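Local coordinates for metallo-beta-lactamase family protein (Thermus thermophilus, PDB 2ZO4) that binds two zinc ions in a metallo-beta-lactamase fold and is probably a hydrolase, at residues 24-27 with 32-35; 37-40 with 44-47; 65-70 with 156-161; 178-181 with 186-189. One frame throughout, in Å; residues are numbered along the deposited sequence.

Contact 1 lies within the first sheet of the metallo-beta-lactamase sandwich, pairing strands 21-29 and 32-36. Contact 2 leads from that sheet into helix 43-55, and Leu24 CD2 packs 3.5 Å from Ala39 N where the two meet. Contact 3 bridges the two sheets, and contact 4 lies in the second. Contact 3 is closest to contact 1, their centres about 7 Å apart, with Ala34 CB 3.4 Å from Val158 CG1. Contacts 3 and 4 have centres about 10 Å apart and touch through Leu67 CB and Phe178 CZ, 3.8 Å apart. Contact 3 holds the zinc ligand His70, and segment 186-189 of contact 4 runs straight into the ligand Asp190.

Contact 1. Residues 24-27 with 32-35; sequences LYLL and EVAL
Leu27 and Ala34 bond to each other twice through their backbones. Leu27 N donates to Ala34 O at 2.8 Å, nearly straight with 174° at the hydrogen, and Ala34 N returns the bond to Leu27 O at 2.8 Å, the donor nitrogen lying in the carbonyl plane. Leu27 O is approached a second time by Val33 CA, 3.3 Å away, a weaker CA-H...O contact beside the N-H donor. On the other side of the pair, Leu26 and Leu35 form a non-hydrogen-bonded pair, and their backbone groups turn outward: Leu26 bonds to Tyr9 and Leu35 to Thr65. Such ladders extend this antiparallel hairpin into the mixed first sheet of the metallo-beta-lactamase sandwich. Leucine suits the face carrying Leu24, Leu26 and Leu35, since helix 43-55 covers it with Leu49 and Leu53. The CD2 branch of Leu26 does most of the touching there: with CG anti to the backbone N (chi1 -170°), it reaches Val33 CG1 at 3.8 Å and Leu35 CD2 at 4.0 Å. The other face carries Leu27 and the small Ala34, whose CB atoms stand 4.4 Å apart, Ala34 permitting close packing with the second sheet. Two polar side-chain ends find partners beyond the hairpin: Tyr25 OH is hydrogen-bonded to Ala231 O, and Glu32 OE1 takes the N-H of Ala159.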
ATOM      1  N   LEU A  24      -1.638  10.822   6.411  1.00 11.89           N
ATOM      2  CA  LEU A  24      -2.378  11.463   5.333  1.00 11.69           C
ATOM      3  C   LEU A  24      -1.741  12.815   5.047  1.00 11.66           C
ATOM      4  O   LEU A  24      -1.039  13.372   5.899  1.00 11.37           O
ATOM      5  CB  LEU A  24      -3.846  11.655   5.719  1.00 11.65           C
ATOM      6  CG  LEU A  24      -4.609  10.526   6.419  1.00 11.58           C
ATOM      7  CD1 LEU A  24      -6.074  10.910   6.546  1.00 11.88           C
ATOM      8  CD2 LEU A  24      -4.460   9.197   5.683  1.00 12.35           C
ATOM      9  N   TYR A  25      -1.980  13.338   3.849  1.00 11.62           N
ATOM     10  CA  TYR A  25      -1.408  14.620   3.448  1.00 11.76           C
ATOM     11  C   TYR A  25      -2.476  15.546   2.879  1.00 12.16           C
ATOM     12  O   TYR A  25      -3.159  15.203   1.912  1.00 12.22           O
ATOM     13  CB  TYR A  25      -0.224  14.407   2.486  1.00 11.40           C
ATOM     14  CG  TYR A  25       0.883  13.618   3.153  1.00 10.62           C
ATOM     15  CD1 TYR A  25       1.843  14.258   3.933  1.00  9.84           C
ATOM     16  CD2 TYR A  25       0.935  12.226   3.051  1.00 10.46           C
ATOM     17  CE1 TYR A  25       2.841  13.537   4.580  1.00  9.01           C
ATOM     18  CE2 TYR A  25       1.930  11.497   3.697  1.00  9.99           C
ATOM     19  CZ  TYR A  25       2.878  12.165   4.460  1.00  9.89           C
ATOM     20  OH  TYR A  25       3.866  11.455   5.101  1.00 10.12           O
ATOM     21  N   LEU A  26      -2.619  16.708   3.513  1.00 12.55           N
ATOM     22  CA  LEU A  26      -3.616  17.708   3.142  1.00 12.80           C
ATOM     23  C   LEU A  26      -2.960  18.789   2.283  1.00 13.23           C
ATOM     24  O   LEU A  26      -1.938  19.368   2.666  1.00 13.24           O
ATOM     25  CB  LEU A  26      -4.229  18.325   4.412  1.00 12.86           C
ATOM     26  CG  LEU A  26      -5.464  19.243   4.421  1.00 12.93           C
ATOM     27  CD1 LEU A  26      -5.245  20.580   3.719  1.00 13.02           C
ATOM     28  CD2 LEU A  26      -6.698  18.540   3.864  1.00 13.91           C
ATOM     29  N   LEU A  27      -3.546  19.037   1.117  1.00 13.49           N
ATOM     30  CA  LEU A  27      -3.084  20.098   0.229  1.00 14.29           C
ATOM     31  C   LEU A  27      -4.146  21.181   0.148  1.00 14.47           C
ATOM     32  O   LEU A  27      -5.299  20.899  -0.157  1.00 14.77           O
ATOM     33  CB  LEU A  27      -2.765  19.559  -1.170  1.00 14.31           C
ATOM     34  CG  LEU A  27      -1.474  18.762  -1.398  1.00 14.76           C
ATOM     35  CD1 LEU A  27      -1.559  17.365  -0.812  1.00 15.75           C
ATOM     36  CD2 LEU A  27      -1.169  18.678  -2.881  1.00 14.52           C
ATOM     37  N   GLU A  32      -8.590  25.472  -3.553  1.00 19.29           N
ATOM     38  CA  GLU A  32      -8.833  24.028  -3.551  1.00 19.24           C
ATOM     39  C   GLU A  32      -8.307  23.366  -2.288  1.00 18.13           C
ATOM     40  O   GLU A  32      -7.312  23.814  -1.712  1.00 17.94           O
ATOM     41  CB  GLU A  32      -8.164  23.364  -4.762  1.00 19.27           C
ATOM     42  CG  GLU A  32      -8.838  23.626  -6.103  1.00 20.56           C
ATOM     43  CD  GLU A  32      -8.026  23.099  -7.279  1.00 20.97           C
ATOM     44  OE1 GLU A  32      -7.153  22.224  -7.072  1.00 23.74           O
ATOM     45  OE2 GLU A  32      -8.261  23.558  -8.418  1.00 23.59           O
ATOM     46  N   VAL A  33      -8.982  22.295  -1.873  1.00 16.97           N
ATOM     47  CA  VAL A  33      -8.518  21.435  -0.789  1.00 15.94           C
ATOM     48  C   VAL A  33      -8.534  19.974  -1.258  1.00 15.38           C
ATOM     49  O   VAL A  33      -9.532  19.497  -1.814  1.00 15.12           O
ATOM     50  CB  VAL A  33      -9.386  21.577   0.498  1.00 15.98           C
ATOM     51  CG1 VAL A  33      -8.866  20.665   1.602  1.00 15.45           C
ATOM     52  CG2 VAL A  33      -9.420  23.027   0.993  1.00 16.00           C
ATOM     53  N   ALA A  34      -7.427  19.275  -1.026  1.00 14.46           N
ATOM     54  CA  ALA A  34      -7.296  17.875  -1.411  1.00 14.03           C
ATOM     55  C   ALA A  34      -6.669  17.048  -0.302  1.00 13.48           C
ATOM     56  O   ALA A  34      -5.850  17.549   0.464  1.00 13.59           O
ATOM     57  CB  ALA A  34      -6.471  17.750  -2.675  1.00 13.85           C
ATOM     58  N   LEU A  35      -7.069  15.784  -0.224  1.00 13.12           N
ATOM     59  CA  LEU A  35      -6.432  14.822   0.669  1.00 12.72           C
ATOM     60  C   LEU A  35      -5.724  13.717  -0.105  1.00 12.28           C
ATOM     61  O   LEU A  35      -6.286  13.147  -1.046  1.00 12.08           O
ATOM     62  CB  LEU A  35      -7.452  14.189   1.615  1.00 12.77           C
ATOM     63  CG  LEU A  35      -7.581  14.692   3.057  1.00 13.38           C
ATOM     64  CD1 LEU A  35      -8.698  13.929   3.743  1.00 13.31           C
ATOM     65  CD2 LEU A  35      -6.285  14.540   3.842  1.00 12.87           C
TER

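Contact 2. Residues 37-40 with 44-47; sequences DTAL and AARG
Leu40 and Ala45 bring the two backbones nearest, their CA atoms 6.4 Å apart, as the irregular loop 37-40, with Asp37 and Ala39 at positive phi, passes beside the first turn of helix 43-55 with no hydrogen bond between the two segments. This is the entry to a beta-alpha-beta crossover: strand 32-36 ends, the loop leads into the helix, and the chain later returns as the parallel neighbour strand 65-68. Ala45 carries the contact. Its single methyl points at the loop and is met by Ala39 CB at 4.3 Å and by Leu40 CD2 at 4.2 Å. Alanine suits both positions, because a short side chain lets loop and helix lie close while Val13 of strand 8-14 touches both methyls. Leu40 starts out away from the helix, but its CG lies between the backbone N and the carbonyl carbon (chi1 77°), which swings the CD2 branch back to Ala45; Ile15 and Tyr17 also pack on this leucine. At the start of the loop, Asp37 faces the zinc site instead, where its OD2 is hydrogen-bonded to ND1 of the zinc ligand His75, a second-shell carboxylate that probably orients the imidazole. On the helix, Arg46 points to another neighbour, making a cation-pi contact with Phe81, and Ala45 N bonds to Thr42 OG1. The tightest approach across the contact is that of Leu40 O to Ala45 CB, 3.3 Å.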
ATOM      1  N   ASP A  37      -4.801  10.161   0.572  1.00 11.02           N
ATOM      2  CA  ASP A  37      -5.246   9.086   1.479  1.00 11.17           C
ATOM      3  C   ASP A  37      -6.244   9.573   2.546  1.00 11.38           C
ATOM      4  O   ASP A  37      -6.360  10.777   2.790  1.00 11.10           O
ATOM      5  CB  ASP A  37      -4.053   8.312   2.061  1.00 11.09           C
ATOM      6  CG  ASP A  37      -3.259   7.580   0.983  1.00 11.35           C
ATOM      7  OD1 ASP A  37      -3.833   7.314  -0.098  1.00 10.97           O
ATOM      8  OD2 ASP A  37      -2.069   7.267   1.209  1.00 11.98           O
ATOM      9  N   THR A  38      -6.981   8.640   3.153  1.00 11.40           N
ATOM     10  CA  THR A  38      -8.211   8.994   3.881  1.00 11.84           C
ATOM     11  C   THR A  38      -8.444   8.276   5.211  1.00 12.24           C
ATOM     12  O   THR A  38      -9.478   8.492   5.843  1.00 12.59           O
ATOM     13  CB  THR A  38      -9.478   8.728   3.021  1.00 11.66           C
ATOM     14  OG1 THR A  38      -9.563   7.332   2.705  1.00 11.62           O
ATOM     15  CG2 THR A  38      -9.464   9.542   1.747  1.00 11.45           C
ATOM     16  N   ALA A  39      -7.502   7.434   5.632  1.00 12.57           N
ATOM     17  CA  ALA A  39      -7.708   6.530   6.771  1.00 13.06           C
ATOM     18  C   ALA A  39      -8.947   5.650   6.560  1.00 13.45           C
ATOM     19  O   ALA A  39      -9.212   5.212   5.438  1.00 13.38           O
ATOM     20  CB  ALA A  39      -7.781   7.305   8.095  1.00 12.88           C
ATOM     21  N   LEU A  40      -9.709   5.404   7.622  1.00 13.80           N
ATOM     22  CA  LEU A  40     -10.826   4.452   7.558  1.00 14.35           C
ATOM     23  C   LEU A  40     -11.892   4.727   8.619  1.00 14.69           C
ATOM     24  O   LEU A  40     -11.705   5.573   9.497  1.00 14.62           O
ATOM     25  CB  LEU A  40     -10.313   3.004   7.662  1.00 14.12           C
ATOM     26  CG  LEU A  40      -9.880   2.422   9.014  1.00 14.54           C
ATOM     27  CD1 LEU A  40      -9.534   0.952   8.846  1.00 13.76           C
ATOM     28  CD2 LEU A  40      -8.710   3.185   9.637  1.00 14.89           C
ATOM     29  N   ALA A  44     -12.222   6.563  16.287  1.00 17.72           N
ATOM     30  CA  ALA A  44     -10.927   7.170  16.585  1.00 17.87           C
ATOM     31  C   ALA A  44     -10.255   7.786  15.354  1.00 18.05           C
ATOM     32  O   ALA A  44      -9.647   8.848  15.448  1.00 18.20           O
ATOM     33  CB  ALA A  44     -10.005   6.158  17.249  1.00 17.85           C
ATOM     34  N   ALA A  45     -10.361   7.116  14.208  1.00 18.30           N
ATOM     35  CA  ALA A  45      -9.775   7.625  12.966  1.00 18.38           C
ATOM     36  C   ALA A  45     -10.551   8.817  12.405  1.00 18.36           C
ATOM     37  O   ALA A  45      -9.954   9.830  12.040  1.00 18.27           O
ATOM     38  CB  ALA A  45      -9.657   6.515  11.927  1.00 18.60           C
ATOM     39  N   ARG A  46     -11.878   8.690  12.339  1.00 18.57           N
ATOM     40  CA  ARG A  46     -12.754   9.785  11.898  1.00 18.74           C
ATOM     41  C   ARG A  46     -12.587  11.025  12.770  1.00 18.44           C
ATOM     42  O   ARG A  46     -12.523  12.145  12.262  1.00 18.49           O
ATOM     43  CB  ARG A  46     -14.224   9.361  11.931  1.00 19.03           C
ATOM     44  CG  ARG A  46     -14.655   8.387  10.850  1.00 20.43           C
ATOM     45  CD  ARG A  46     -16.085   7.938  11.107  1.00 22.92           C
ATOM     46  NE  ARG A  46     -16.605   7.065  10.054  1.00 25.37           N
ATOM     47  CZ  ARG A  46     -17.243   7.491   8.965  1.00 26.11           C
ATOM     48  NH1 ARG A  46     -17.442   8.788   8.764  1.00 26.40           N
ATOM     49  NH2 ARG A  46     -17.677   6.616   8.070  1.00 27.07           N
ATOM     50  N   GLY A  47     -12.519  10.805  14.083  1.00 18.18           N
ATOM     51  CA  GLY A  47     -12.399  11.878  15.066  1.00 17.89           C
ATOM     52  C   GLY A  47     -11.100  12.639  14.933  1.00 17.73           C
ATOM     53  O   GLY A  47     -11.095  13.871  14.941  1.00 17.81           O
TER

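Contact 3. Residues 65-70 with 156-161; sequences TILLTH and LEVAGK. With ZN (zinc ion), chain B.
Thr69 OG1 is gripped from two sides: His70 ND1 donates to it at 2.7 Å, and Asp37 OD2 is hydrogen-bonded to it as well. The hydroxyl lies just 9° out of the imidazole plane, so the bond limits rotation of the ring, and with ND1 acting as donor NE2 is left to bind zinc, at 2.2 Å. The geometry is consistent with a relay from carboxylate through hydroxyl to imidazole, which would make the ring a somewhat stronger ligand. His72, His171, Asp190 and a water 2.0 Å from the zinc complete this site; His70 and His72 belong to the HxHxDH signature of the metallo-beta-lactamase superfamily. Farther back along the segment the contact is purely apolar. Leu67 points across at strand 155-158 and divides its branches between two residues: CD1 reaches Val158 CG2 tip to tip at 4.1 Å, while CD2 slides past Leu156 CD1 at 4.0 Å. A forked leucine serves both neighbours, and beta-branched Val158 suits an extended strand. Just beyond Val158 a type I' turn, with Ala159 and Gly160 at positive phi, reverses the chain tightly to Lys161. Strand 65-68 lies in the first sheet between strands 32-36 and 88-92, and Leu67 bridges to the outermost strand of the second sheet, 155-158, with Leu163 of the adjoining strand 161-167 packed beside it.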
ATOM      1  N   THR A  65     -11.155  16.942  -3.445  1.00 12.93           N
ATOM      2  CA  THR A  65     -10.340  16.007  -4.233  1.00 12.49           C
ATOM      3  C   THR A  65      -9.675  14.984  -3.322  1.00 11.72           C
ATOM      4  O   THR A  65      -9.074  15.342  -2.303  1.00 11.86           O
ATOM      5  CB  THR A  65      -9.254  16.732  -5.077  1.00 12.35           C
ATOM      6  OG1 THR A  65      -9.868  17.729  -5.891  1.00 13.87           O
ATOM      7  CG2 THR A  65      -8.507  15.746  -5.991  1.00 12.66           C
ATOM      8  N   ILE A  66      -9.804  13.712  -3.689  1.00 10.75           N
ATOM      9  CA  ILE A  66      -9.146  12.629  -2.974  1.00  9.86           C
ATOM     10  C   ILE A  66      -8.164  11.931  -3.908  1.00  9.70           C
ATOM     11  O   ILE A  66      -8.545  11.461  -4.986  1.00  9.40           O
ATOM     12  CB  ILE A  66     -10.159  11.594  -2.416  1.00  9.76           C
ATOM     13  CG1 ILE A  66     -11.245  12.269  -1.559  1.00  9.64           C
ATOM     14  CG2 ILE A  66      -9.430  10.478  -1.654  1.00  9.42           C
ATOM     15  CD1 ILE A  66     -10.758  12.900  -0.257  1.00  8.96           C
ATOM     16  N   LEU A  67      -6.902  11.874  -3.490  1.00  9.27           N
ATOM     17  CA  LEU A  67      -5.876  11.140  -4.221  1.00  9.18           C
ATOM     18  C   LEU A  67      -5.445   9.919  -3.410  1.00  8.81           C
ATOM     19  O   LEU A  67      -4.879  10.060  -2.329  1.00  8.98           O
ATOM     20  CB  LEU A  67      -4.674  12.048  -4.530  1.00  9.06           C
ATOM     21  CG  LEU A  67      -4.960  13.367  -5.266  1.00  9.78           C
ATOM     22  CD1 LEU A  67      -3.702  14.202  -5.388  1.00 10.73           C
ATOM     23  CD2 LEU A  67      -5.574  13.125  -6.646  1.00 10.03           C
ATOM     24  N   LEU A  68      -5.722   8.726  -3.931  1.00  8.40           N
ATOM     25  CA  LEU A  68      -5.395   7.484  -3.225  1.00  8.46           C
ATOM     26  C   LEU A  68      -4.116   6.843  -3.740  1.00  8.53           C
ATOM     27  O   LEU A  68      -3.985   6.574  -4.933  1.00  8.76           O
ATOM     28  CB  LEU A  68      -6.548   6.471  -3.319  1.00  7.96           C
ATOM     29  CG  LEU A  68      -7.901   6.850  -2.709  1.00  8.25           C
ATOM     30  CD1 LEU A  68      -8.911   5.720  -2.905  1.00  7.88           C
ATOM     31  CD2 LEU A  68      -7.778   7.213  -1.232  1.00  6.88           C
ATOM     32  N   THR A  69      -3.180   6.587  -2.831  1.00  8.62           N
ATOM     33  CA  THR A  69      -1.957   5.871  -3.182  1.00  8.46           C
ATOM     34  C   THR A  69      -2.264   4.413  -3.515  1.00  8.70           C
ATOM     35  O   THR A  69      -1.714   3.867  -4.472  1.00  8.72           O
ATOM     36  CB  THR A  69      -0.888   5.955  -2.068  1.00  8.49           C
ATOM     37  OG1 THR A  69      -1.406   5.391  -0.857  1.00  8.17           O
ATOM     38  CG2 THR A  69      -0.471   7.410  -1.829  1.00  8.12           C
ATOM     39  N   HIS A  70      -3.157   3.801  -2.736  1.00  8.60           N
ATOM     40  CA  HIS A  70      -3.580   2.415  -2.951  1.00  8.44           C
ATOM     41  C   HIS A  70      -4.861   2.038  -2.188  1.00  8.55           C
ATOM     42  O   HIS A  70      -5.427   2.858  -1.456  1.00  8.25           O
ATOM     43  CB  HIS A  70      -2.437   1.430  -2.650  1.00  8.44           C
ATOM     44  CG  HIS A  70      -1.914   1.495  -1.244  1.00  8.28           C
ATOM     45  ND1 HIS A  70      -1.442   2.657  -0.671  1.00  7.79           N
ATOM     46  CD2 HIS A  70      -1.749   0.525  -0.315  1.00  7.95           C
ATOM     47  CE1 HIS A  70      -1.023   2.403   0.556  1.00  8.33           C
ATOM     48  NE2 HIS A  70      -1.197   1.118   0.797  1.00  9.35           N
ATOM     49  N   LEU A 156      -1.096  16.139 -12.494  1.00 15.58           N
ATOM     50  CA  LEU A 156      -2.283  16.692 -11.862  1.00 16.20           C
ATOM     51  C   LEU A 156      -1.996  18.068 -11.272  1.00 16.68           C
ATOM     52  O   LEU A 156      -0.981  18.267 -10.598  1.00 16.88           O
ATOM     53  CB  LEU A 156      -2.797  15.752 -10.763  1.00 16.05           C
ATOM     54  CG  LEU A 156      -3.133  14.293 -11.104  1.00 15.88           C
ATOM     55  CD1 LEU A 156      -3.161  13.455  -9.834  1.00 16.77           C
ATOM     56  CD2 LEU A 156      -4.453  14.168 -11.848  1.00 15.68           C
ATOM     57  N   GLU A 157      -2.888  19.012 -11.538  1.00 17.20           N
ATOM     58  CA  GLU A 157      -2.839  20.314 -10.892  1.00 17.96           C
ATOM     59  C   GLU A 157      -3.799  20.272  -9.720  1.00 17.86           C
ATOM     60  O   GLU A 157      -5.019  20.237  -9.901  1.00 17.73           O
ATOM     61  CB  GLU A 157      -3.216  21.436 -11.860  1.00 18.10           C
ATOM     62  CG  GLU A 157      -2.050  21.964 -12.664  1.00 20.57           C
ATOM     63  CD  GLU A 157      -1.693  21.063 -13.818  1.00 23.40           C
ATOM     64  OE1 GLU A 157      -2.293  21.215 -14.901  1.00 25.46           O
ATOM     65  OE2 GLU A 157      -0.805  20.204 -13.645  1.00 25.00           O
ATOM     66  N   VAL A 158      -3.232  20.251  -8.519  1.00 17.87           N
ATOM     67  CA  VAL A 158      -4.003  20.054  -7.299  1.00 18.17           C
ATOM     68  C   VAL A 158      -3.603  21.097  -6.269  1.00 18.02           C
ATOM     69  O   VAL A 158      -2.455  21.120  -5.821  1.00 17.72           O
ATOM     70  CB  VAL A 158      -3.761  18.646  -6.682  1.00 18.25           C
ATOM     71  CG1 VAL A 158      -4.615  18.464  -5.444  1.00 18.61           C
ATOM     72  CG2 VAL A 158      -4.043  17.536  -7.688  1.00 18.39           C
ATOM     73  N   ALA A 159      -4.558  21.955  -5.907  1.00 18.20           N
ATOM     74  CA  ALA A 159      -4.378  22.959  -4.850  1.00 18.19           C
ATOM     75  C   ALA A 159      -3.139  23.835  -5.053  1.00 18.33           C
ATOM     76  O   ALA A 159      -2.390  24.099  -4.113  1.00 18.31           O
ATOM     77  CB  ALA A 159      -4.356  22.285  -3.470  1.00 18.12           C
ATOM     78  N   GLY A 160      -2.922  24.272  -6.291  1.00 18.42           N
ATOM     79  CA  GLY A 160      -1.793  25.148  -6.610  1.00 18.62           C
ATOM     80  C   GLY A 160      -0.480  24.419  -6.832  1.00 18.60           C
ATOM     81  O   GLY A 160       0.512  25.026  -7.241  1.00 18.80           O
ATOM     82  N   LYS A 161      -0.472  23.116  -6.564  1.00 18.46           N
ATOM     83  CA  LYS A 161       0.713  22.294  -6.786  1.00 18.29           C
ATOM     84  C   LYS A 161       0.564  21.376  -8.001  1.00 17.97           C
ATOM     85  O   LYS A 161      -0.550  21.101  -8.455  1.00 17.74           O
ATOM     86  CB  LYS A 161       1.068  21.507  -5.518  1.00 18.44           C
ATOM     87  CG  LYS A 161       1.720  22.382  -4.447  1.00 19.30           C
ATOM     88  CD  LYS A 161       1.685  21.741  -3.076  1.00 20.87           C
ATOM     89  CE  LYS A 161       2.409  22.607  -2.044  1.00 21.58           C
ATOM     90  NZ  LYS A 161       1.762  23.937  -1.841  1.00 21.87           N
TER
HETATM   91 ZN    ZN B 318      -0.521  -0.392   2.300  1.00 14.64          ZN
HETATM   92  O   HOH W   1      -1.124   0.074   4.159  1.00  8.02           O

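Contact 4. Residues 178-181 with 186-189; sequences FYLE and LLAG
Leu187 meets Phe178 with its base and Leu180 with one of its tips. Its CB sits 3.3 Å from Phe178 O and 4.3 Å from Phe178 CB, its CG is still 3.7 Å from that oxygen, and its two ends then part. CG is anti to the carbonyl carbon (chi1 -55°) and CD1 extends on, anti to CA, to Leu180 CD1 at 4.1 Å, while CD2 crosses to the ring of Tyr25 in the facing sheet. A branched aliphatic chain fits well here, serving strand partner and facing sheet. Beneath it the backbones form an antiparallel hydrogen-bonded pair: Leu187 N donates to Phe178 O at 2.8 Å and Phe178 N to Leu187 O at 2.9 Å. The hairpin of strands 176-180 and 185-189 is part of the second sheet of the metallo-beta-lactamase sandwich. On its other face Tyr179 crosses Leu186 at about a right angle. The edge of the phenol ring, at CD1, approaches Leu186 CA at 3.8 Å, and Glu181 CA lies over one ring face toward its rim. The ring edge lies against both the backbone and CB of Leu186, and Leu224 and Ala226 also touch Tyr179. The polar bonds across this contact are all backbone to backbone and its side-chain contacts apolar, so the register is probably set by the paired N-H...O bonds, on a strand that leads to the zinc ligand Asp190.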
ATOM      1  N   PHE A 178       2.891  10.150  -5.422  1.00 10.08           N
ATOM      2  CA  PHE A 178       2.635  11.457  -6.009  1.00 10.24           C
ATOM      3  C   PHE A 178       3.849  12.349  -5.805  1.00 10.71           C
ATOM      4  O   PHE A 178       4.241  12.633  -4.671  1.00 10.81           O
ATOM      5  CB  PHE A 178       1.358  12.082  -5.432  1.00 10.21           C
ATOM      6  CG  PHE A 178       0.118  11.257  -5.676  1.00 10.13           C
ATOM      7  CD1 PHE A 178      -0.574  11.355  -6.880  1.00  9.64           C
ATOM      8  CD2 PHE A 178      -0.347  10.367  -4.703  1.00 10.46           C
ATOM      9  CE1 PHE A 178      -1.718  10.580  -7.118  1.00 10.45           C
ATOM     10  CE2 PHE A 178      -1.491   9.587  -4.929  1.00 10.09           C
ATOM     11  CZ  PHE A 178      -2.176   9.698  -6.137  1.00 10.01           C
ATOM     12  N   TYR A 179       4.444  12.772  -6.917  1.00 11.08           N
ATOM     13  CA  TYR A 179       5.719  13.483  -6.897  1.00 11.72           C
ATOM     14  C   TYR A 179       5.590  14.945  -7.316  1.00 12.17           C
ATOM     15  O   TYR A 179       5.112  15.256  -8.413  1.00 11.90           O
ATOM     16  CB  TYR A 179       6.743  12.751  -7.774  1.00 11.46           C
ATOM     17  CG  TYR A 179       8.166  13.285  -7.695  1.00 11.75           C
ATOM     18  CD1 TYR A 179       8.769  13.565  -6.468  1.00 10.77           C
ATOM     19  CD2 TYR A 179       8.918  13.478  -8.856  1.00 11.12           C
ATOM     20  CE1 TYR A 179      10.085  14.045  -6.403  1.00 11.34           C
ATOM     21  CE2 TYR A 179      10.226  13.956  -8.803  1.00 11.42           C
ATOM     22  CZ  TYR A 179      10.803  14.230  -7.573  1.00 11.52           C
ATOM     23  OH  TYR A 179      12.096  14.697  -7.522  1.00 12.78           O
ATOM     24  N   LEU A 180       6.011  15.829  -6.416  1.00 12.93           N
ATOM     25  CA  LEU A 180       6.066  17.264  -6.679  1.00 13.95           C
ATOM     26  C   LEU A 180       7.448  17.568  -7.242  1.00 14.35           C
ATOM     27  O   LEU A 180       8.413  17.737  -6.494  1.00 14.27           O
ATOM     28  CB  LEU A 180       5.805  18.064  -5.395  1.00 13.94           C
ATOM     29  CG  LEU A 180       4.367  18.141  -4.863  1.00 14.64           C
ATOM     30  CD1 LEU A 180       3.861  16.791  -4.345  1.00 14.38           C
ATOM     31  CD2 LEU A 180       4.283  19.175  -3.763  1.00 14.54           C
ATOM     32  N   GLU A 181       7.524  17.617  -8.570  1.00 14.98           N
ATOM     33  CA  GLU A 181       8.792  17.605  -9.294  1.00 15.72           C
ATOM     34  C   GLU A 181       9.664  18.831  -9.043  1.00 16.22           C
ATOM     35  O   GLU A 181      10.877  18.700  -8.864  1.00 16.28           O
ATOM     36  CB  GLU A 181       8.551  17.417 -10.797  1.00 15.72           C
ATOM     37  CG  GLU A 181       8.015  16.035 -11.157  1.00 15.84           C
ATOM     38  CD  GLU A 181       7.805  15.836 -12.650  1.00 15.78           C
ATOM     39  OE1 GLU A 181       7.483  16.813 -13.362  1.00 15.66           O
ATOM     40  OE2 GLU A 181       7.953  14.685 -13.104  1.00 15.19           O
ATOM     41  N   LEU A 186       8.457  13.898  -2.547  1.00 10.04           N
ATOM     42  CA  LEU A 186       7.766  12.671  -2.922  1.00  9.78           C
ATOM     43  C   LEU A 186       6.778  12.257  -1.848  1.00  9.88           C
ATOM     44  O   LEU A 186       7.153  12.063  -0.690  1.00  9.68           O
ATOM     45  CB  LEU A 186       8.771  11.536  -3.158  1.00  9.95           C
ATOM     46  CG  LEU A 186       8.226  10.132  -3.474  1.00  9.64           C
ATOM     47  CD1 LEU A 186       7.432  10.111  -4.780  1.00  9.30           C
ATOM     48  CD2 LEU A 186       9.352   9.105  -3.520  1.00  9.47           C
ATOM     49  N   LEU A 187       5.514  12.130  -2.239  1.00  9.73           N
ATOM     50  CA  LEU A 187       4.502  11.554  -1.370  1.00  9.77           C
ATOM     51  C   LEU A 187       4.450  10.086  -1.762  1.00 10.00           C
ATOM     52  O   LEU A 187       3.774   9.707  -2.726  1.00 10.13           O
ATOM     53  CB  LEU A 187       3.147  12.266  -1.546  1.00  9.37           C
ATOM     54  CG  LEU A 187       3.174  13.792  -1.348  1.00  8.92           C
ATOM     55  CD1 LEU A 187       1.812  14.415  -1.652  1.00  7.95           C
ATOM     56  CD2 LEU A 187       3.647  14.180   0.065  1.00  7.81           C
ATOM     57  N   ALA A 188       5.196   9.278  -1.012  1.00 10.12           N
ATOM     58  CA  ALA A 188       5.577   7.932  -1.433  1.00 10.27           C
ATOM     59  C   ALA A 188       4.529   6.850  -1.198  1.00 10.31           C
ATOM     60  O   ALA A 188       4.662   5.746  -1.721  1.00 10.15           O
ATOM     61  CB  ALA A 188       6.898   7.534  -0.768  1.00 10.37           C
ATOM     62  N   GLY A 189       3.494   7.161  -0.418  1.00 10.37           N
ATOM     63  CA  GLY A 189       2.534   6.143   0.022  1.00 10.35           C
ATOM     64  C   GLY A 189       3.268   5.052   0.779  1.00 10.55           C
ATOM     65  O   GLY A 189       4.132   5.345   1.599  1.00 10.22           O
TER